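PDB 4KL0: putative uncharacterized protein from Xanthomonas oryzae pv. oryzae, which binds calcium and is an effector protein of the nucleoside hydrolase family, probably related to enzymes that split N-glycosyl bonds, though its own activity is not established. Local coordinates for residues 43-48 with 320-325; 193-198 with 202-207; 236-241 with 367-372; 262-267 with 271-276; 279-284 with 305-310. All blocks are in the same frame, centred on the assembly; numbering follows the deposited sequence.

Contact 1. Residues 43-48 with 320-325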
# COMPACT_ATOMS: atom_id res chain seq x y z
N VAL A 43 -5.86 2.95 1.46
CA VAL A 43 -7.01 2.60 2.30
C VAL A 43 -7.56 1.21 2.02
O VAL A 43 -8.00 0.55 2.96
CB VAL A 43 -8.07 3.70 2.22
CG1 VAL A 43 -9.39 3.24 2.92
CG2 VAL A 43 -7.47 4.95 2.92
N VAL A 44 -7.47 0.74 0.76
CA VAL A 44 -7.77 -0.67 0.51
C VAL A 44 -6.80 -1.55 1.31
O VAL A 44 -7.22 -2.58 1.90
CB VAL A 44 -7.68 -1.03 -1.00
CG1 VAL A 44 -8.07 -2.53 -1.17
CG2 VAL A 44 -8.65 -0.11 -1.80
N THR A 45 -5.53 -1.12 1.40
CA THR A 45 -4.56 -1.92 2.16
C THR A 45 -4.94 -1.95 3.64
O THR A 45 -4.81 -3.01 4.29
CB THR A 45 -3.14 -1.31 2.01
OG1 THR A 45 -2.87 -1.14 0.63
CG2 THR A 45 -2.09 -2.22 2.63
N TYR A 46 -5.38 -0.82 4.22
CA TYR A 46 -5.75 -0.81 5.63
C TYR A 46 -6.93 -1.77 5.83
O TYR A 46 -7.02 -2.50 6.85
CB TYR A 46 -6.22 0.58 6.09
CG TYR A 46 -5.26 1.72 5.87
CD1 TYR A 46 -3.90 1.50 5.64
CD2 TYR A 46 -5.69 3.02 5.89
CE1 TYR A 46 -3.02 2.56 5.39
CE2 TYR A 46 -4.84 4.08 5.68
CZ TYR A 46 -3.50 3.85 5.42
OH TYR A 46 -2.72 4.94 5.16
N THR A 47 -7.86 -1.76 4.84
CA THR A 47 -9.07 -2.62 4.91
C THR A 47 -8.72 -4.11 4.87
O THR A 47 -9.15 -4.87 5.75
CB THR A 47 -10.03 -2.27 3.80
OG1 THR A 47 -10.38 -0.88 3.93
CG2 THR A 47 -11.34 -3.06 3.90
N ILE A 48 -7.92 -4.54 3.89
CA ILE A 48 -7.49 -5.93 3.97
C ILE A 48 -6.62 -6.27 5.17
O ILE A 48 -6.68 -7.39 5.64
CB ILE A 48 -6.85 -6.47 2.72
CG1 ILE A 48 -5.50 -5.84 2.44
CG2 ILE A 48 -7.80 -6.26 1.48
CD1 ILE A 48 -4.67 -6.64 1.42
N LEU A 320 -1.59 -5.54 -2.92
CA LEU A 320 -0.77 -6.66 -3.34
C LEU A 320 0.58 -6.66 -2.63
O LEU A 320 1.14 -7.72 -2.38
CB LEU A 320 -0.56 -6.63 -4.85
CG LEU A 320 -1.83 -7.04 -5.60
CD1 LEU A 320 -1.69 -6.64 -7.11
CD2 LEU A 320 -2.06 -8.55 -5.50
N THR A 321 1.13 -5.49 -2.36
CA THR A 321 2.42 -5.40 -1.65
C THR A 321 2.30 -6.01 -0.26
O THR A 321 3.17 -6.77 0.17
CB THR A 321 2.87 -3.92 -1.58
OG1 THR A 321 2.99 -3.46 -2.93
CG2 THR A 321 4.20 -3.77 -0.89
N LEU A 322 1.21 -5.68 0.43
CA LEU A 322 0.95 -6.29 1.71
C LEU A 322 0.80 -7.82 1.61
O LEU A 322 1.41 -8.55 2.45
CB LEU A 322 -0.28 -5.62 2.38
CG LEU A 322 -0.62 -6.30 3.73
CD1 LEU A 322 0.52 -6.08 4.70
CD2 LEU A 322 -1.88 -5.71 4.31
N LEU A 323 0.08 -8.29 0.61
CA LEU A 323 -0.07 -9.73 0.41
C LEU A 323 1.30 -10.34 0.16
O LEU A 323 1.60 -11.45 0.64
CB LEU A 323 -1.06 -10.05 -0.71
CG LEU A 323 -2.52 -9.63 -0.45
CD1 LEU A 323 -3.43 -10.14 -1.56
CD2 LEU A 323 -3.05 -10.19 0.88
N ALA A 324 2.16 -9.61 -0.55
CA ALA A 324 3.51 -10.13 -0.81
C ALA A 324 4.42 -10.15 0.42
O ALA A 324 5.44 -10.87 0.41
CB ALA A 324 4.16 -9.32 -2.00
N ALA A 325 4.07 -9.39 1.48
CA ALA A 325 4.87 -9.22 2.67
C ALA A 325 4.66 -10.31 3.70
O ALA A 325 5.48 -10.42 4.62
CB ALA A 325 4.53 -7.85 3.33
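Thr45 and Leu322 are the residues whose backbones come nearest, with 7.0 Å between Thr45 CA and Leu322 CA, where the helical segments 43-48 and 320-325 run side by side. Their axes approach to 9.9 Å at an angle of 40°, both helices running broadly the same way. Leu322 points at the other helix and is the hub of the contact. Its CG lies opposite the backbone N (chi1 178°), which carries CD2 across to Thr45 CG2, 3.9 Å away, while Leu322 CB sits equally close to that methyl. The same CD2 also meets Ile48: Ile48 CG1 lies 4.1 Å from Leu322 CD2, and the two side chains slide past each other in opposite directions. The Ile48 chain then continues to CD1, which meets Leu323 CD2 at 3.9 Å, here at about a right angle. Thr45 divides its two branches: the methyl serves this interface, whereas OG1 turns back to hydrogen-bond the carbonyl of Asp41 in its own helix. Side chains of Leu365 and Leu368, from helix 358-372, close around Leu323 and Ile48. No hydrogen bond or charge links the two segments, and every touching residue is buried, so methyl and methylene packing alone joins them. That apolar join lies beside the calcium site, since Thr45 also touches the metal ligands Asp318 and Ile151.

Contact 2. Residues 193-198 with 202-207; sequences PDTRAY and TDIHAA
Ile204 points at the loop 193-198 and meets it with its outermost methyl. With CG1 trans to the backbone N (chi1 -168°), CD1 extends to 4.1 Å from Pro193 CG and 4.0 Å from Thr195 CA, the side chains of Thr195 and Ile204 crossing at a slant. The Pro193 ring also leans on Ala207, one turn further along the helix, with Pro193 CG 3.8 Å from Ala207 CB. At the other end, Tyr198 O and Thr202 N form a weak bond of 3.1 Å, as expected in the short helix 198-202.

The loop is stiffened from within. Asp194 OD1 takes the backbone N of Arg196, forming an Asx turn, and Arg196 also grips the carboxylate side-on, with Arg196 NE 2.8 Å from Asp194 OD1, at its syn lone pair, and NH2 on OD2. Asp203 N-caps the next helix, its OD1 accepting from Ala206 N from above the carboxylate plane. Next to Ile204, His205 is a ligand of a second calcium ion, absent from this model.

The loop follows strand 172-178, and helix 198-202 returns the chain to helix 204-216. The Tyr198 side chain touches the calcium ligand Asp35 and bonds Glu109 through OH, while Asp203 OD2 reaches Thr155 at the start of helix 155-163.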
# COMPACT_ATOMS: atom_id res chain seq x y z
N PRO A 193 17.14 2.00 -6.19
CA PRO A 193 15.80 2.27 -6.70
C PRO A 193 15.70 2.94 -8.07
O PRO A 193 16.53 3.83 -8.37
CB PRO A 193 15.24 3.26 -5.66
CG PRO A 193 16.45 4.00 -5.19
CD PRO A 193 17.53 2.89 -5.09
N ASP A 194 14.70 2.55 -8.85
CA ASP A 194 14.33 3.19 -10.13
C ASP A 194 13.79 4.59 -9.83
O ASP A 194 12.75 4.73 -9.14
CB ASP A 194 13.26 2.35 -10.84
CG ASP A 194 13.02 2.75 -12.32
OD1 ASP A 194 13.10 3.96 -12.71
OD2 ASP A 194 12.73 1.83 -13.12
N THR A 195 14.42 5.60 -10.43
CA THR A 195 13.92 6.97 -10.22
C THR A 195 12.54 7.24 -10.77
O THR A 195 11.95 8.28 -10.42
CB THR A 195 14.87 8.01 -10.86
OG1 THR A 195 14.89 7.80 -12.28
CG2 THR A 195 16.24 7.81 -10.28
N ARG A 196 12.04 6.38 -11.65
CA ARG A 196 10.74 6.56 -12.30
C ARG A 196 9.58 6.02 -11.48
O ARG A 196 8.44 6.34 -11.75
CB ARG A 196 10.73 5.92 -13.71
CG ARG A 196 11.80 6.55 -14.59
CD ARG A 196 12.03 5.67 -15.84
NE ARG A 196 12.62 4.39 -15.45
CZ ARG A 196 12.87 3.40 -16.32
NH1 ARG A 196 12.60 3.54 -17.63
NH2 ARG A 196 13.36 2.25 -15.88
N ALA A 197 9.86 5.16 -10.50
CA ALA A 197 8.76 4.50 -9.81
C ALA A 197 8.22 5.49 -8.77
O ALA A 197 9.01 6.08 -8.05
CB ALA A 197 9.24 3.21 -9.07
N TYR A 198 6.90 5.60 -8.69
CA TYR A 198 6.26 6.69 -7.93
C TYR A 198 6.77 6.80 -6.49
O TYR A 198 7.17 7.90 -6.02
CB TYR A 198 4.71 6.50 -7.94
CG TYR A 198 3.97 7.64 -7.23
CD1 TYR A 198 3.43 8.70 -7.96
CD2 TYR A 198 3.82 7.63 -5.86
CE1 TYR A 198 2.76 9.76 -7.32
CE2 TYR A 198 3.18 8.67 -5.20
CZ TYR A 198 2.65 9.74 -5.94
OH TYR A 198 2.01 10.77 -5.26
N THR A 202 9.09 9.97 -4.73
CA THR A 202 8.61 10.87 -3.67
C THR A 202 9.78 11.51 -2.93
O THR A 202 9.76 12.73 -2.68
CB THR A 202 7.67 10.15 -2.68
OG1 THR A 202 6.47 9.73 -3.36
CG2 THR A 202 7.30 11.10 -1.52
N ASP A 203 10.79 10.70 -2.58
CA ASP A 203 12.02 11.22 -1.95
C ASP A 203 13.11 10.24 -2.41
O ASP A 203 13.35 9.19 -1.77
CB ASP A 203 11.86 11.26 -0.43
CG ASP A 203 13.11 11.71 0.32
OD1 ASP A 203 14.20 11.86 -0.33
OD2 ASP A 203 13.01 11.87 1.56
N ILE A 204 13.75 10.59 -3.51
CA ILE A 204 14.65 9.61 -4.14
C ILE A 204 15.91 9.34 -3.30
O ILE A 204 16.42 8.21 -3.34
CB ILE A 204 14.99 10.00 -5.58
CG1 ILE A 204 15.68 8.81 -6.28
CG2 ILE A 204 15.89 11.22 -5.56
CD1 ILE A 204 14.85 7.54 -6.34
N HIS A 205 16.39 10.34 -2.55
CA HIS A 205 17.58 10.15 -1.70
C HIS A 205 17.27 9.24 -0.56
O HIS A 205 18.07 8.36 -0.25
CB HIS A 205 18.11 11.49 -1.17
CG HIS A 205 18.32 12.47 -2.28
ND1 HIS A 205 19.16 12.19 -3.34
CD2 HIS A 205 17.71 13.65 -2.57
CE1 HIS A 205 19.10 13.18 -4.22
NE2 HIS A 205 18.24 14.08 -3.77
N ALA A 206 16.11 9.42 0.07
CA ALA A 206 15.68 8.44 1.08
C ALA A 206 15.49 7.03 0.50
O ALA A 206 15.81 6.06 1.18
CB ALA A 206 14.37 8.89 1.73
N ALA A 207 14.93 6.90 -0.72
CA ALA A 207 14.80 5.58 -1.35
C ALA A 207 16.19 4.96 -1.58
O ALA A 207 16.38 3.78 -1.31
CB ALA A 207 14.08 5.62 -2.66

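Contact 3. Residues 236-241 with 367-372; sequences PAFYEG and ALAKAA
Phe238 reaches across to Ala369 with the far end of its ring. From CB, which does not itself aim at the other helix, the chain goes to CG with chi1 near 180° (171°), and this swings the ring outward between the two segments. On one flank of the ring, CD2 lies over the centre of the neighbouring Tyr239 ring, 3.7 Å above its plane. On the other flank CE1 comes to 4.2 Å from Ala369 CB, and at the tip Phe238 CZ is 4.1 Å from the same Ala369 CB. The methyl meets the ring obliquely.

A second touch lies one turn along, where Gly241 CA is 4.4 Å from Lys370 CE. The backbones draw together here, with Gly241 CA and Lys370 CA 7.4 Å apart, closer than the 8.8 Å between Phe238 CA and Ala369 CA. With no side chain on Gly241, Lys370 CE can come this near the helix backbone as the extended chain runs on to the salt bridge of NZ with Glu12.

The contact therefore brings helix 236-243 against the C-terminal helix 358-372. Helix 41-54 packs against both, Val44 touching Phe238 and Gln51 touching Leu368, while helix 10-20 packs on Ala367 and Leu368.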
# COMPACT_ATOMS: atom_id res chain seq x y z
N PRO A 236 -14.69 -2.83 -11.38
CA PRO A 236 -15.48 -1.96 -10.50
C PRO A 236 -16.28 -2.75 -9.47
O PRO A 236 -16.58 -2.17 -8.43
CB PRO A 236 -16.45 -1.24 -11.47
CG PRO A 236 -15.71 -1.18 -12.76
CD PRO A 236 -14.69 -2.33 -12.77
N ALA A 237 -16.66 -4.00 -9.77
CA ALA A 237 -17.50 -4.77 -8.85
C ALA A 237 -16.80 -4.92 -7.52
O ALA A 237 -17.50 -5.11 -6.47
CB ALA A 237 -17.86 -6.15 -9.45
N PHE A 238 -15.46 -4.89 -7.54
CA PHE A 238 -14.66 -4.92 -6.29
C PHE A 238 -15.10 -3.79 -5.37
O PHE A 238 -15.40 -4.04 -4.19
CB PHE A 238 -13.14 -4.94 -6.52
CG PHE A 238 -12.32 -4.75 -5.25
CD1 PHE A 238 -11.96 -5.85 -4.47
CD2 PHE A 238 -11.96 -3.47 -4.83
CE1 PHE A 238 -11.24 -5.69 -3.30
CE2 PHE A 238 -11.24 -3.30 -3.69
CZ PHE A 238 -10.87 -4.42 -2.91
N TYR A 239 -15.19 -2.57 -5.90
CA TYR A 239 -15.56 -1.38 -5.13
C TYR A 239 -17.06 -1.34 -4.86
O TYR A 239 -17.50 -0.84 -3.83
CB TYR A 239 -15.14 -0.11 -5.88
CG TYR A 239 -13.60 0.05 -5.85
CD1 TYR A 239 -13.01 0.60 -4.74
CD2 TYR A 239 -12.78 -0.37 -6.91
CE1 TYR A 239 -11.65 0.75 -4.65
CE2 TYR A 239 -11.39 -0.24 -6.83
CZ TYR A 239 -10.85 0.32 -5.66
OH TYR A 239 -9.52 0.51 -5.49
N GLU A 240 -17.87 -1.84 -5.81
CA GLU A 240 -19.30 -1.82 -5.59
C GLU A 240 -19.66 -2.84 -4.53
O GLU A 240 -20.44 -2.53 -3.66
CB GLU A 240 -20.10 -2.03 -6.89
CG GLU A 240 -19.89 -0.90 -7.97
CD GLU A 240 -20.55 0.43 -7.67
OE1 GLU A 240 -21.25 0.59 -6.64
OE2 GLU A 240 -20.38 1.38 -8.48
N GLY A 241 -19.01 -3.99 -4.57
CA GLY A 241 -19.14 -5.02 -3.53
C GLY A 241 -18.87 -4.56 -2.12
O GLY A 241 -19.57 -4.93 -1.18
N ALA A 367 -12.42 -11.15 -1.03
CA ALA A 367 -12.79 -11.84 0.23
C ALA A 367 -12.32 -11.09 1.47
O ALA A 367 -13.11 -10.86 2.40
CB ALA A 367 -12.28 -13.27 0.23
N LEU A 368 -11.05 -10.67 1.48
CA LEU A 368 -10.53 -9.98 2.64
C LEU A 368 -11.23 -8.64 2.86
O LEU A 368 -11.57 -8.31 3.99
CB LEU A 368 -9.02 -9.80 2.49
CG LEU A 368 -8.14 -11.07 2.46
CD1 LEU A 368 -6.76 -10.69 1.94
CD2 LEU A 368 -8.00 -11.69 3.86
N ALA A 369 -11.43 -7.84 1.79
CA ALA A 369 -12.04 -6.54 2.00
C ALA A 369 -13.50 -6.67 2.48
O ALA A 369 -13.94 -5.98 3.42
CB ALA A 369 -11.97 -5.74 0.80
N LYS A 370 -14.24 -7.61 1.90
CA LYS A 370 -15.64 -7.76 2.35
C LYS A 370 -15.74 -8.26 3.78
O LYS A 370 -16.60 -7.77 4.56
CB LYS A 370 -16.44 -8.72 1.46
CG LYS A 370 -16.70 -8.23 0.07
CD LYS A 370 -17.28 -9.39 -0.75
CE LYS A 370 -17.85 -8.93 -2.07
NZ LYS A 370 -18.56 -10.10 -2.78
N ALA A 371 -14.88 -9.21 4.16
CA ALA A 371 -14.92 -9.73 5.53
C ALA A 371 -14.55 -8.64 6.55
O ALA A 371 -15.12 -8.55 7.64
CB ALA A 371 -14.00 -10.98 5.67
N ALA A 372 -13.62 -7.75 6.14
CA ALA A 372 -13.11 -6.71 7.01
C ALA A 372 -14.21 -5.70 7.34
O ALA A 372 -14.15 -5.03 8.39
CB ALA A 372 -11.87 -6.01 6.34

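Contact 4. Residues 262-267 with 271-276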
# COMPACT_ATOMS: atom_id res chain seq x y z
N LYS A 262 -13.65 9.24 -13.08
CA LYS A 262 -14.55 10.20 -13.74
C LYS A 262 -13.74 11.42 -14.14
O LYS A 262 -13.80 11.89 -15.29
CB LYS A 262 -15.67 10.60 -12.78
CG LYS A 262 -16.61 11.72 -13.29
CD LYS A 262 -17.80 11.90 -12.29
CE LYS A 262 -18.78 12.97 -12.82
NZ LYS A 262 -19.39 13.86 -11.76
N GLY A 263 -12.94 11.93 -13.20
CA GLY A 263 -12.13 13.10 -13.48
C GLY A 263 -11.13 12.83 -14.60
O GLY A 263 -10.87 13.69 -15.47
N LEU A 264 -10.55 11.63 -14.63
CA LEU A 264 -9.58 11.29 -15.69
C LEU A 264 -10.27 11.18 -17.08
O LEU A 264 -9.83 11.73 -18.12
CB LEU A 264 -8.81 10.02 -15.24
CG LEU A 264 -7.87 9.33 -16.22
CD1 LEU A 264 -6.75 10.34 -16.59
CD2 LEU A 264 -7.27 8.02 -15.68
N TRP A 265 -11.42 10.54 -17.08
CA TRP A 265 -12.23 10.44 -18.30
C TRP A 265 -12.64 11.80 -18.87
O TRP A 265 -12.44 12.06 -20.07
CB TRP A 265 -13.50 9.65 -17.95
CG TRP A 265 -14.44 9.69 -19.09
CD1 TRP A 265 -15.58 10.42 -19.17
CD2 TRP A 265 -14.27 9.06 -20.35
NE1 TRP A 265 -16.15 10.27 -20.41
CE2 TRP A 265 -15.39 9.41 -21.15
CE3 TRP A 265 -13.32 8.19 -20.88
CZ2 TRP A 265 -15.56 8.95 -22.44
CZ3 TRP A 265 -13.48 7.72 -22.17
CH2 TRP A 265 -14.60 8.12 -22.95
N GLU A 266 -13.14 12.69 -18.01
CA GLU A 266 -13.65 14.01 -18.45
C GLU A 266 -12.49 14.84 -18.99
O GLU A 266 -12.63 15.57 -19.99
CB GLU A 266 -14.37 14.73 -17.30
CG GLU A 266 -15.68 13.99 -16.96
CD GLU A 266 -16.51 14.59 -15.83
OE1 GLU A 266 -16.01 15.46 -15.05
OE2 GLU A 266 -17.69 14.16 -15.73
N GLY A 267 -11.33 14.66 -18.36
CA GLY A 267 -10.15 15.48 -18.67
C GLY A 267 -9.65 15.11 -20.05
O GLY A 267 -9.30 15.98 -20.86
N ASN A 271 -9.44 16.84 -23.94
CA ASN A 271 -8.02 16.94 -24.37
C ASN A 271 -7.21 17.83 -23.40
O ASN A 271 -6.35 18.61 -23.85
CB ASN A 271 -7.91 17.50 -25.82
CG ASN A 271 -6.79 16.82 -26.65
OD1 ASN A 271 -5.97 16.03 -26.14
ND2 ASN A 271 -6.76 17.15 -27.96
N LEU A 272 -7.45 17.69 -22.07
CA LEU A 272 -6.80 18.54 -21.05
C LEU A 272 -5.64 17.89 -20.32
O LEU A 272 -4.95 18.52 -19.51
CB LEU A 272 -7.79 19.04 -20.01
CG LEU A 272 -8.83 20.08 -20.44
CD1 LEU A 272 -9.70 20.45 -19.21
CD2 LEU A 272 -8.13 21.30 -21.01
N ILE A 273 -5.40 16.63 -20.63
CA ILE A 273 -4.32 15.90 -20.03
C ILE A 273 -3.33 15.53 -21.11
O ILE A 273 -3.51 14.54 -21.84
CB ILE A 273 -4.84 14.69 -19.27
CG1 ILE A 273 -5.81 15.17 -18.18
CG2 ILE A 273 -3.64 13.92 -18.67
CD1 ILE A 273 -6.65 14.07 -17.58
N PRO A 274 -2.27 16.36 -21.26
CA PRO A 274 -1.43 16.13 -22.43
C PRO A 274 -0.86 14.73 -22.54
O PRO A 274 -0.37 14.14 -21.56
CB PRO A 274 -0.28 17.16 -22.26
CG PRO A 274 -0.81 18.20 -21.35
CD PRO A 274 -1.88 17.54 -20.47
N GLY A 275 -0.96 14.18 -23.73
CA GLY A 275 -0.37 12.89 -24.04
C GLY A 275 -1.39 11.74 -23.91
O GLY A 275 -1.13 10.63 -24.37
N LEU A 276 -2.54 11.99 -23.27
CA LEU A 276 -3.50 10.88 -23.08
C LEU A 276 -4.68 11.07 -24.01
O LEU A 276 -5.02 12.20 -24.35
CB LEU A 276 -4.00 10.79 -21.63
CG LEU A 276 -2.92 10.72 -20.55
CD1 LEU A 276 -3.57 10.40 -19.19
CD2 LEU A 276 -1.89 9.69 -20.89
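Leu272 N and Gly267 O join in the closing bond of a Schellman motif, which ends the long helix 248-269 at the surface of the protein, away from the calcium site. The donor Leu272 N is 2.8 Å from Gly267 O with an N-H...O angle of 165°, a nearly straight bond. Asn271 is the C-prime residue: its positive phi of 53° bends the chain out of the helix, and its own N bonds Ile268 O to complete the motif. Segment 271-276 goes on to a type II beta turn from Ile273 to Leu276, in which Leu276 N bonds Ile273 O and Gly275 takes the positive phi that suits a glycine.

This turn folds the loop back toward the helix and lets two of its side chains meet Leu264. Leu264 CD1 meets both: Ile273 arrives at about a right angle, and so does Leu276, whose CD1 lies 4.1 Å from Leu264 CD1. Trp280 and Phe285 of helix 278-285 also touch Leu264, so the small apolar cluster bridges two successive helices. Gly267 has no side chain, so Ile273 CD1 can lie against its backbone, at 3.9 Å from Gly267 CA and equally 3.9 Å from Leu264 CD1.

Contact 5. Residues 279-284 with 305-310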
# COMPACT_ATOMS: atom_id res chain seq x y z
N ALA A 279 -8.30 6.48 -26.64
CA ALA A 279 -7.68 5.19 -26.92
C ALA A 279 -6.81 4.70 -25.78
O ALA A 279 -6.72 3.49 -25.50
CB ALA A 279 -6.85 5.28 -28.18
N TRP A 280 -6.14 5.63 -25.11
CA TRP A 280 -5.30 5.21 -24.02
C TRP A 280 -6.20 4.77 -22.87
O TRP A 280 -5.90 3.81 -22.16
CB TRP A 280 -4.41 6.34 -23.57
CG TRP A 280 -3.77 6.04 -22.28
CD1 TRP A 280 -2.59 5.39 -22.10
CD2 TRP A 280 -4.28 6.35 -20.97
NE1 TRP A 280 -2.30 5.31 -20.76
CE2 TRP A 280 -3.32 5.88 -20.04
CE3 TRP A 280 -5.43 6.99 -20.51
CZ2 TRP A 280 -3.49 6.02 -18.65
CZ3 TRP A 280 -5.59 7.15 -19.14
CH2 TRP A 280 -4.62 6.66 -18.22
N PHE A 281 -7.32 5.46 -22.72
CA PHE A 281 -8.23 5.16 -21.61
C PHE A 281 -8.89 3.77 -21.79
O PHE A 281 -8.85 2.93 -20.87
CB PHE A 281 -9.30 6.22 -21.46
CG PHE A 281 -10.17 6.02 -20.26
CD1 PHE A 281 -11.22 5.10 -20.27
CD2 PHE A 281 -9.98 6.78 -19.11
CE1 PHE A 281 -12.02 4.89 -19.15
CE2 PHE A 281 -10.80 6.58 -17.99
CZ PHE A 281 -11.83 5.64 -18.03
N PHE A 282 -9.49 3.52 -22.96
CA PHE A 282 -10.02 2.17 -23.23
C PHE A 282 -8.94 1.05 -23.11
O PHE A 282 -9.20 -0.05 -22.56
CB PHE A 282 -10.79 2.15 -24.58
CG PHE A 282 -12.22 2.61 -24.45
CD1 PHE A 282 -13.28 1.70 -24.55
CD2 PHE A 282 -12.51 3.92 -24.17
CE1 PHE A 282 -14.60 2.11 -24.38
CE2 PHE A 282 -13.82 4.35 -24.00
CZ PHE A 282 -14.88 3.45 -24.11
N ARG A 283 -7.73 1.31 -23.57
CA ARG A 283 -6.66 0.31 -23.51
C ARG A 283 -6.12 0.10 -22.09
O ARG A 283 -5.49 -0.93 -21.75
CB ARG A 283 -5.54 0.74 -24.47
CG ARG A 283 -4.22 0.02 -24.32
CD ARG A 283 -3.25 0.48 -25.40
NE ARG A 283 -2.45 1.67 -25.07
CZ ARG A 283 -2.55 2.85 -25.70
NH1 ARG A 283 -3.43 3.02 -26.67
NH2 ARG A 283 -1.77 3.87 -25.35
N THR A 284 -6.36 1.08 -21.23
CA THR A 284 -5.85 1.00 -19.89
C THR A 284 -6.89 0.38 -18.96
O THR A 284 -6.51 -0.41 -18.08
CB THR A 284 -5.46 2.36 -19.36
OG1 THR A 284 -4.33 2.84 -20.09
CG2 THR A 284 -5.06 2.27 -17.89
N ASP A 305 -21.13 8.07 -16.67
CA ASP A 305 -22.10 7.03 -16.28
C ASP A 305 -22.20 5.90 -17.29
O ASP A 305 -22.49 4.77 -16.91
CB ASP A 305 -23.46 7.64 -15.99
CG ASP A 305 -23.42 8.59 -14.80
OD1 ASP A 305 -23.03 8.13 -13.68
OD2 ASP A 305 -23.76 9.79 -14.99
N ALA A 306 -21.92 6.18 -18.56
CA ALA A 306 -21.89 5.12 -19.55
C ALA A 306 -20.54 4.45 -19.71
O ALA A 306 -20.43 3.43 -20.38
CB ALA A 306 -22.44 5.62 -20.92
N ILE A 307 -19.50 5.04 -19.10
CA ILE A 307 -18.15 4.46 -19.13
C ILE A 307 -17.85 3.52 -17.91
O ILE A 307 -17.28 2.42 -18.09
CB ILE A 307 -17.09 5.58 -19.18
CG1 ILE A 307 -17.16 6.29 -20.54
CG2 ILE A 307 -15.70 4.98 -18.95
CD1 ILE A 307 -16.72 5.39 -21.69
N TRP A 308 -18.22 3.97 -16.72
CA TRP A 308 -18.08 3.17 -15.47
C TRP A 308 -18.42 1.70 -15.70
O TRP A 308 -17.58 0.81 -15.45
CB TRP A 308 -18.90 3.78 -14.33
CG TRP A 308 -18.68 3.14 -12.92
CD1 TRP A 308 -19.66 2.70 -12.06
CD2 TRP A 308 -17.42 2.93 -12.24
NE1 TRP A 308 -19.09 2.22 -10.90
CE2 TRP A 308 -17.72 2.36 -10.98
CE3 TRP A 308 -16.07 3.17 -12.57
CZ2 TRP A 308 -16.72 2.01 -10.05
CZ3 TRP A 308 -15.08 2.83 -11.65
CH2 TRP A 308 -15.41 2.26 -10.41
N PRO A 309 -19.63 1.41 -16.27
CA PRO A 309 -19.94 -0.00 -16.54
C PRO A 309 -19.00 -0.74 -17.49
O PRO A 309 -18.87 -1.96 -17.47
CB PRO A 309 -21.35 0.05 -17.17
CG PRO A 309 -21.94 1.33 -16.70
CD PRO A 309 -20.76 2.30 -16.61
N GLN A 310 -18.35 -0.03 -18.40
CA GLN A 310 -17.45 -0.78 -19.28
C GLN A 310 -16.07 -1.07 -18.68
O GLN A 310 -15.26 -1.89 -19.21
CB GLN A 310 -17.25 -0.02 -20.59
CG GLN A 310 -18.47 -0.02 -21.50
CD GLN A 310 -18.08 0.58 -22.82
OE1 GLN A 310 -17.12 0.11 -23.44
NE2 GLN A 310 -18.71 1.68 -23.18
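Phe282 and Gln310 are the closest backbone pair, 8.9 Å between their CA atoms, where helix segment 279-284 faces a weakly bonded helical turn at 305-307 that tightens into a 3-10 segment at 308-310. The contact packs a helix on this short helical piece, both lying in the peripheral helical part of the nucleoside hydrolase family region, away from the calcium site. Ile307 aims at the helix and splits its branches between two aromatic rings. Its CG2 touches Phe281, with Phe281 CE1 3.7 Å away, while the longer branch carries CD1 to Phe282, 3.6 Å from Phe282 CZ. Both methyls meet their rings obliquely. Phe281 swings into place with its ring turned away from its own backbone N (chi1 -174°), and Trp265 of helix 248-269 packs edge-to-face against the Phe281 ring and also touches Ile307.

Gln310 sits one turn further on. Its N donates a hydrogen bond to Ile307 O, the two atoms 2.7 Å apart, which belongs to the 3-10 turn; the Gln310 side chain crosses that of Phe282 at a slant. No hydrogen bond crosses between the segments. The amide plane stands 66° from the Phe282 ring, and the oxygen approaches the ring's edge near its plane, with Gln310 OE1 3.4 Å from Phe282 CE1.

How the contacts relate
Contact 1 lies near the middle of the chain, about 6 Å from its centre, and the others spread outward. Contacts 2, 4 and 5 are nested inside the long loop it closes, while contact 3 crosses it by pairing with the C-terminal helix 358-372. Contacts 1 and 3 touch, their centres about 13 Å apart, through helix 41-54. Contacts 4 and 5 form a second pair, about 12 Å apart between centres, joined by Trp265 of segment 262-267, which packs on Phe281, Phe282 and Ile307. Contact 5 is tied to contact 3 by Glu240 and Trp308. Contact 2 touches none of the others; with contact 1 it flanks the calcium site, whereas contacts 4 and 5 build the outer helical part.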